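Local coordinates for Rho GTPase-activating protein 15 (Homo sapiens, PDB 3BYI) that activates the GTPase reaction of Rho-type GTPases, RAC1 among them, through its RhoGAP domain and so returns them to the inactive GDP-bound state, at residues T155-K160 with N164-Q169. Residues are numbered along the deposited sequence; the frame is centred on the assembly and turned at random.
Sequences TKIVAK and NLMSTQ
Asn164 reaches with its carboxamide to the C-terminal end of helix 141-159, where ND2 donates to the carbonyl O of Ile157 at 2.7 Å. The bond is nearly straight (170° at the hydrogen) and that oxygen lies practically in the amide plane, though the donor stands somewhat tilted from the carbonyl plane. Ile157 also lays CG2 beside the same nitrogen, the two side chains crossing at about a right angle. A backbone bond from Asn164 N to Lys160 O (2.9 Å) closes the short helical turn between the segments. On the other branch of the amide, Asn164 OD1 accepts from Met166 N at 2.9 Å, in the carbonyl plane, forming an Asx turn. The torsion that sets CG between the backbone N and carbonyl carbon (chi1 64°) lets the amide span both neighbours, while a second bond from ND2, to Leu51 O, further fixes its rotation and helps satisfy this buried group. With an alanine here, the carbonyl oxygens of Ile157 and Leu51 and the N-H of Met166 would probably lose these mates, and the turn toward Met166 would be held less firmly. Farther along, Ile157 CG2 meets Met166 CB at 4.1 Å, the side chains running side by side, and Val158 CG1 and CG2 each lie 3.9 Å from Thr168 OG1. Met166 then bends away to touch Arg58, the predicted arginine finger, so the linker packs against the probable catalytic loop of this RhoGAP domain. Ser167 sits at the N-cap position of helix 168-180. The contact thus forms the compact connection between helices 141-159 and 168-180 of the all-helical fold, with Leu171 of the latter packing on Ile157, Val158 and Met166, the loop carrying Leu51 and Ile56 against Ile157, and helix 189-205 touching Val158 and Thr168.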
loop_
_atom_site.group_PDB
_atom_site.type_symbol
_atom_site.label_atom_id
_atom_site.label_comp_id
_atom_site.label_asym_id
_atom_site.label_seq_id
_atom_site.Cartn_x
_atom_site.Cartn_y
_atom_site.Cartn_z
ATOM N N THR A 155 -1.606 -3.264 11.807
ATOM C CA THR A 155 -1.658 -3.333 13.273
ATOM C C THR A 155 -1.365 -4.767 13.766
ATOM O O THR A 155 -0.819 -4.947 14.881
ATOM C CB THR A 155 -2.970 -2.840 13.879
ATOM O OG1 THR A 155 -4.038 -3.760 13.587
ATOM C CG2 THR A 155 -3.294 -1.472 13.381
ATOM N N LYS A 156 -1.716 -5.760 12.953
ATOM C CA LYS A 156 -1.424 -7.152 13.295
ATOM C C LYS A 156 0.077 -7.502 13.153
ATOM O O LYS A 156 0.580 -8.416 13.806
ATOM C CB LYS A 156 -2.285 -8.116 12.468
ATOM C CG LYS A 156 -3.784 -7.937 12.688
ATOM C CD LYS A 156 -4.551 -8.866 11.830
ATOM C CE LYS A 156 -6.066 -8.755 12.024
ATOM N NZ LYS A 156 -6.772 -9.846 11.246
ATOM N N ILE A 157 0.782 -6.777 12.304
ATOM C CA ILE A 157 2.226 -6.916 12.175
ATOM C C ILE A 157 2.875 -6.383 13.433
ATOM O O ILE A 157 3.790 -7.004 13.999
ATOM C CB ILE A 157 2.759 -6.159 10.911
ATOM C CG1 ILE A 157 2.058 -6.686 9.636
ATOM C CG2 ILE A 157 4.294 -6.265 10.794
ATOM C CD1 ILE A 157 2.270 -8.139 9.347
ATOM N N VAL A 158 2.378 -5.240 13.881
ATOM C CA VAL A 158 2.920 -4.582 15.065
ATOM C C VAL A 158 2.714 -5.445 16.309
ATOM O O VAL A 158 3.627 -5.624 17.098
ATOM C CB VAL A 158 2.252 -3.167 15.267
ATOM C CG1 VAL A 158 2.642 -2.565 16.645
ATOM C CG2 VAL A 158 2.618 -2.225 14.121
ATOM N N ALA A 159 1.513 -5.988 16.458
ATOM C CA ALA A 159 1.172 -6.858 17.562
ATOM C C ALA A 159 2.099 -8.072 17.698
ATOM O O ALA A 159 2.280 -8.565 18.809
ATOM C CB ALA A 159 -0.344 -7.295 17.495
ATOM N N LYS A 160 2.667 -8.545 16.584
ATOM C CA LYS A 160 3.577 -9.691 16.548
ATOM C C LYS A 160 5.053 -9.264 16.451
ATOM O O LYS A 160 5.904 -10.056 16.044
ATOM C CB LYS A 160 3.257 -10.566 15.346
ATOM C CG LYS A 160 1.881 -11.226 15.331
ATOM C CD LYS A 160 1.923 -12.621 15.933
ATOM C CE LYS A 160 0.763 -13.497 15.414
ATOM N NZ LYS A 160 1.023 -14.977 15.598
ATOM N N ASN A 164 8.251 -10.924 14.486
ATOM C CA ASN A 164 8.649 -10.357 13.188
ATOM C C ASN A 164 9.688 -9.216 13.221
ATOM O O ASN A 164 10.239 -8.832 12.191
ATOM C CB ASN A 164 7.420 -9.943 12.358
ATOM C CG ASN A 164 6.594 -8.823 12.985
ATOM O OD1 ASN A 164 7.096 -7.830 13.488
ATOM N ND2 ASN A 164 5.310 -8.955 12.859
ATOM N N LEU A 165 9.937 -8.675 14.406
ATOM C CA LEU A 165 10.983 -7.671 14.632
ATOM C C LEU A 165 10.703 -6.356 13.919
ATOM O O LEU A 165 11.614 -5.585 13.661
ATOM C CB LEU A 165 12.399 -8.191 14.237
ATOM C CG LEU A 165 12.785 -9.606 14.675
ATOM C CD1 LEU A 165 14.189 -9.912 14.262
ATOM C CD2 LEU A 165 12.628 -9.736 16.139
ATOM N N MET A 166 9.445 -6.116 13.586
ATOM C CA MET A 166 9.029 -4.853 13.001
ATOM C C MET A 166 8.435 -3.981 14.093
ATOM O O MET A 166 8.140 -4.434 15.176
ATOM C CB MET A 166 8.006 -5.065 11.886
ATOM C CG MET A 166 8.537 -5.813 10.682
ATOM S SD MET A 166 9.927 -4.936 9.937
ATOM C CE MET A 166 9.046 -3.773 8.901
ATOM N N SER A 167 8.303 -2.706 13.811
ATOM C CA SER A 167 7.723 -1.774 14.751
ATOM C C SER A 167 6.875 -0.788 13.970
ATOM O O SER A 167 6.900 -0.787 12.753
ATOM C CB SER A 167 8.813 -1.051 15.519
ATOM O OG SER A 167 9.591 -0.253 14.661
ATOM N N THR A 168 6.127 0.048 14.683
ATOM C CA THR A 168 5.421 1.166 14.065
ATOM C C THR A 168 6.385 2.077 13.263
ATOM O O THR A 168 6.055 2.498 12.174
ATOM C CB THR A 168 4.690 1.969 15.166
ATOM O OG1 THR A 168 3.827 1.068 15.857
ATOM C CG2 THR A 168 3.857 3.160 14.581
ATOM N N GLN A 169 7.589 2.317 13.802
ATOM C CA GLN A 169 8.556 3.193 13.188
ATOM C C GLN A 169 9.132 2.582 11.887
ATOM O O GLN A 169 9.209 3.262 10.864
ATOM C CB GLN A 169 9.667 3.510 14.173
ATOM C CG GLN A 169 9.237 4.401 15.413
ATOM C CD GLN A 169 8.102 3.846 16.327
ATOM O OE1 GLN A 169 8.117 2.681 16.799
ATOM N NE2 GLN A 169 7.140 4.720 16.619
#